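Local coordinates for periplasmic binding protein (Sulfurospirillum deleyianum, PDB 4PAG) that probably serves an ABC transporter as its periplasmic solute-binding component and is found here with a histidine in its ligand pocket, at residues V229-N234 with Y259-S264. Numbering follows the deposited sequence.
Sequences VIIVQN and YLVPKS. With HIS (histidine), chain E.
Tyr259, Gln233 and Val261 bury the most surface where two neighbouring strands, 229-232 and 258-260, run parallel in the four-stranded sheet of a periplasmic-binding-protein lobe, the chain between them passing through helices 235-243 and 251-254 in a beta-alpha-beta crossover. The backbone of Tyr259 is gripped twice: its N donates to Ile230 O, and its O accepts from Val232 N. Val229 CG1 lies at the edge of the Tyr259 ring, 4.0 Å from CD2, and Ile231 CD1 is also near the ring plane. Val261 N continues the ladder to Val232 O (2.9 Å), while its CG2 packs crosswise on Ile231 CG2 (3.5 Å). Beyond the strand, the Gln233 chain bends at chi2 (31°), carrying its amide obliquely across Val261, with OE1 3.6 Å from Val261 CB; Asn267 and Tyr175 hold that amide's polar atoms. A bend at chi4 (73°) turns Lys263 NZ to Gln233 O at 2.6 Å and Val261 O at 2.8 Å, each approached in its carbonyl plane. A glutamine here, neutral and shorter, would probably leave these two carbonyls and the bound histidine's carboxylate without a common partner. Lys263 NZ meets that carboxylate at the ligand's O, 2.9 Å away.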
loop_
_atom_site.group_PDB
_atom_site.type_symbol
_atom_site.label_atom_id
_atom_site.label_comp_id
_atom_site.label_asym_id
_atom_site.label_seq_id
_atom_site.Cartn_x
_atom_site.Cartn_y
_atom_site.Cartn_z
ATOM N N VAL A 229 -0.126 -7.592 19.905
ATOM C CA VAL A 229 0.899 -7.421 18.885
ATOM C C VAL A 229 1.060 -5.935 18.555
ATOM O O VAL A 229 0.080 -5.187 18.507
ATOM C CB VAL A 229 0.555 -8.209 17.603
ATOM C CG1 VAL A 229 1.500 -7.852 16.467
ATOM C CG2 VAL A 229 0.606 -9.717 17.854
ATOM N N ILE A 230 2.300 -5.519 18.323
ATOM C CA ILE A 230 2.578 -4.167 17.870
ATOM C C ILE A 230 3.253 -4.219 16.502
ATOM O O ILE A 230 4.266 -4.890 16.312
ATOM C CB ILE A 230 3.434 -3.372 18.872
ATOM C CG1 ILE A 230 2.678 -3.184 20.195
ATOM C CG2 ILE A 230 3.822 -2.026 18.262
ATOM C CD1 ILE A 230 3.529 -2.680 21.343
ATOM N N ILE A 231 2.662 -3.515 15.543
ATOM C CA ILE A 231 3.222 -3.388 14.206
ATOM C C ILE A 231 3.822 -1.993 14.087
ATOM O O ILE A 231 3.130 -0.999 14.308
ATOM C CB ILE A 231 2.133 -3.592 13.130
ATOM C CG1 ILE A 231 1.480 -4.977 13.256
ATOM C CG2 ILE A 231 2.707 -3.406 11.730
ATOM C CD1 ILE A 231 2.419 -6.155 13.094
ATOM N N VAL A 232 5.102 -1.938 13.722
ATOM C CA VAL A 232 5.913 -0.724 13.766
ATOM C C VAL A 232 6.362 -0.295 12.365
ATOM O O VAL A 232 6.862 -1.105 11.582
ATOM C CB VAL A 232 7.178 -0.967 14.623
ATOM C CG1 VAL A 232 8.092 0.247 14.594
ATOM C CG2 VAL A 232 6.797 -1.347 16.058
ATOM N N GLN A 233 6.208 0.988 12.059
ATOM C CA GLN A 233 6.612 1.514 10.752
ATOM C C GLN A 233 8.076 1.987 10.787
ATOM O O GLN A 233 8.870 1.661 9.906
ATOM C CB GLN A 233 5.645 2.641 10.358
ATOM C CG GLN A 233 5.293 2.840 8.889
ATOM C CD GLN A 233 5.289 1.591 8.019
ATOM O OE1 GLN A 233 6.333 1.157 7.578
ATOM N NE2 GLN A 233 4.108 1.071 7.698
ATOM N N ASN A 234 8.452 2.725 11.822
ATOM C CA ASN A 234 9.749 3.408 11.829
ATOM C C ASN A 234 10.853 2.587 12.514
ATOM O O ASN A 234 10.705 2.157 13.667
ATOM C CB ASN A 234 9.605 4.808 12.443
ATOM C CG ASN A 234 8.798 5.765 11.548
ATOM O OD1 ASN A 234 8.089 5.337 10.628
ATOM N ND2 ASN A 234 8.915 7.064 11.810
ATOM N N TYR A 259 6.827 -6.053 15.463
ATOM C CA TYR A 259 7.361 -6.366 14.129
ATOM C C TYR A 259 7.455 -5.132 13.253
ATOM O O TYR A 259 6.523 -4.323 13.201
ATOM C CB TYR A 259 6.502 -7.445 13.445
ATOM C CG TYR A 259 6.313 -8.676 14.319
ATOM C CD1 TYR A 259 7.332 -9.606 14.472
ATOM C CD2 TYR A 259 5.136 -8.871 15.036
ATOM C CE1 TYR A 259 7.183 -10.707 15.308
ATOM C CE2 TYR A 259 4.971 -9.981 15.862
ATOM C CZ TYR A 259 5.999 -10.897 15.985
ATOM O OH TYR A 259 5.846 -11.998 16.789
ATOM N N LEU A 260 8.590 -5.001 12.573
ATOM C CA LEU A 260 8.876 -3.862 11.713
ATOM C C LEU A 260 8.375 -4.157 10.297
ATOM O O LEU A 260 8.696 -5.182 9.716
ATOM C CB LEU A 260 10.382 -3.583 11.698
ATOM C CG LEU A 260 10.917 -2.369 10.945
ATOM C CD1 LEU A 260 10.394 -1.067 11.525
ATOM C CD2 LEU A 260 12.445 -2.390 10.955
ATOM N N VAL A 261 7.575 -3.259 9.748
ATOM C CA VAL A 261 7.007 -3.461 8.412
ATOM C C VAL A 261 8.112 -3.408 7.352
ATOM O O VAL A 261 8.865 -2.442 7.310
ATOM C CB VAL A 261 5.943 -2.386 8.088
ATOM C CG1 VAL A 261 5.398 -2.555 6.683
ATOM C CG2 VAL A 261 4.798 -2.434 9.085
ATOM N N PRO A 262 8.216 -4.439 6.490
ATOM C CA PRO A 262 9.152 -4.384 5.369
ATOM C C PRO A 262 8.837 -3.301 4.348
ATOM O O PRO A 262 7.665 -2.941 4.132
ATOM C CB PRO A 262 9.013 -5.761 4.717
ATOM C CG PRO A 262 8.488 -6.640 5.797
ATOM C CD PRO A 262 7.575 -5.757 6.590
ATOM N N LYS A 263 9.889 -2.801 3.715
ATOM C CA LYS A 263 9.802 -1.606 2.876
ATOM C C LYS A 263 10.440 -1.733 1.502
ATOM O O LYS A 263 10.427 -0.765 0.743
ATOM C CB LYS A 263 10.460 -0.434 3.611
ATOM C CG LYS A 263 9.747 -0.071 4.892
ATOM C CD LYS A 263 10.523 0.899 5.738
ATOM C CE LYS A 263 9.727 1.231 6.985
ATOM N NZ LYS A 263 9.711 0.099 7.948
ATOM N N SER A 264 10.981 -2.908 1.176
ATOM C CA SER A 264 11.798 -3.085 -0.020
ATOM C C SER A 264 11.067 -3.857 -1.125
ATOM O O SER A 264 10.755 -5.035 -0.949
ATOM C CB SER A 264 13.096 -3.810 0.340
ATOM O OG SER A 264 13.826 -3.078 1.313
HETATM N N HIS E . 14.766 -2.847 8.745
HETATM C CA HIS E . 13.891 -2.355 7.646
HETATM C C HIS E . 13.670 -0.854 7.765
HETATM O O HIS E . 12.616 -0.338 8.161
HETATM C CB HIS E . 12.559 -3.095 7.637
HETATM C CG HIS E . 12.697 -4.582 7.744
HETATM N ND1 HIS E . 11.737 -5.382 8.325
HETATM C CD2 HIS E . 13.689 -5.413 7.347
HETATM C CE1 HIS E . 12.125 -6.644 8.272
HETATM N NE2 HIS E . 13.306 -6.690 7.683
HETATM O OXT HIS E . 14.593 -0.114 7.461
#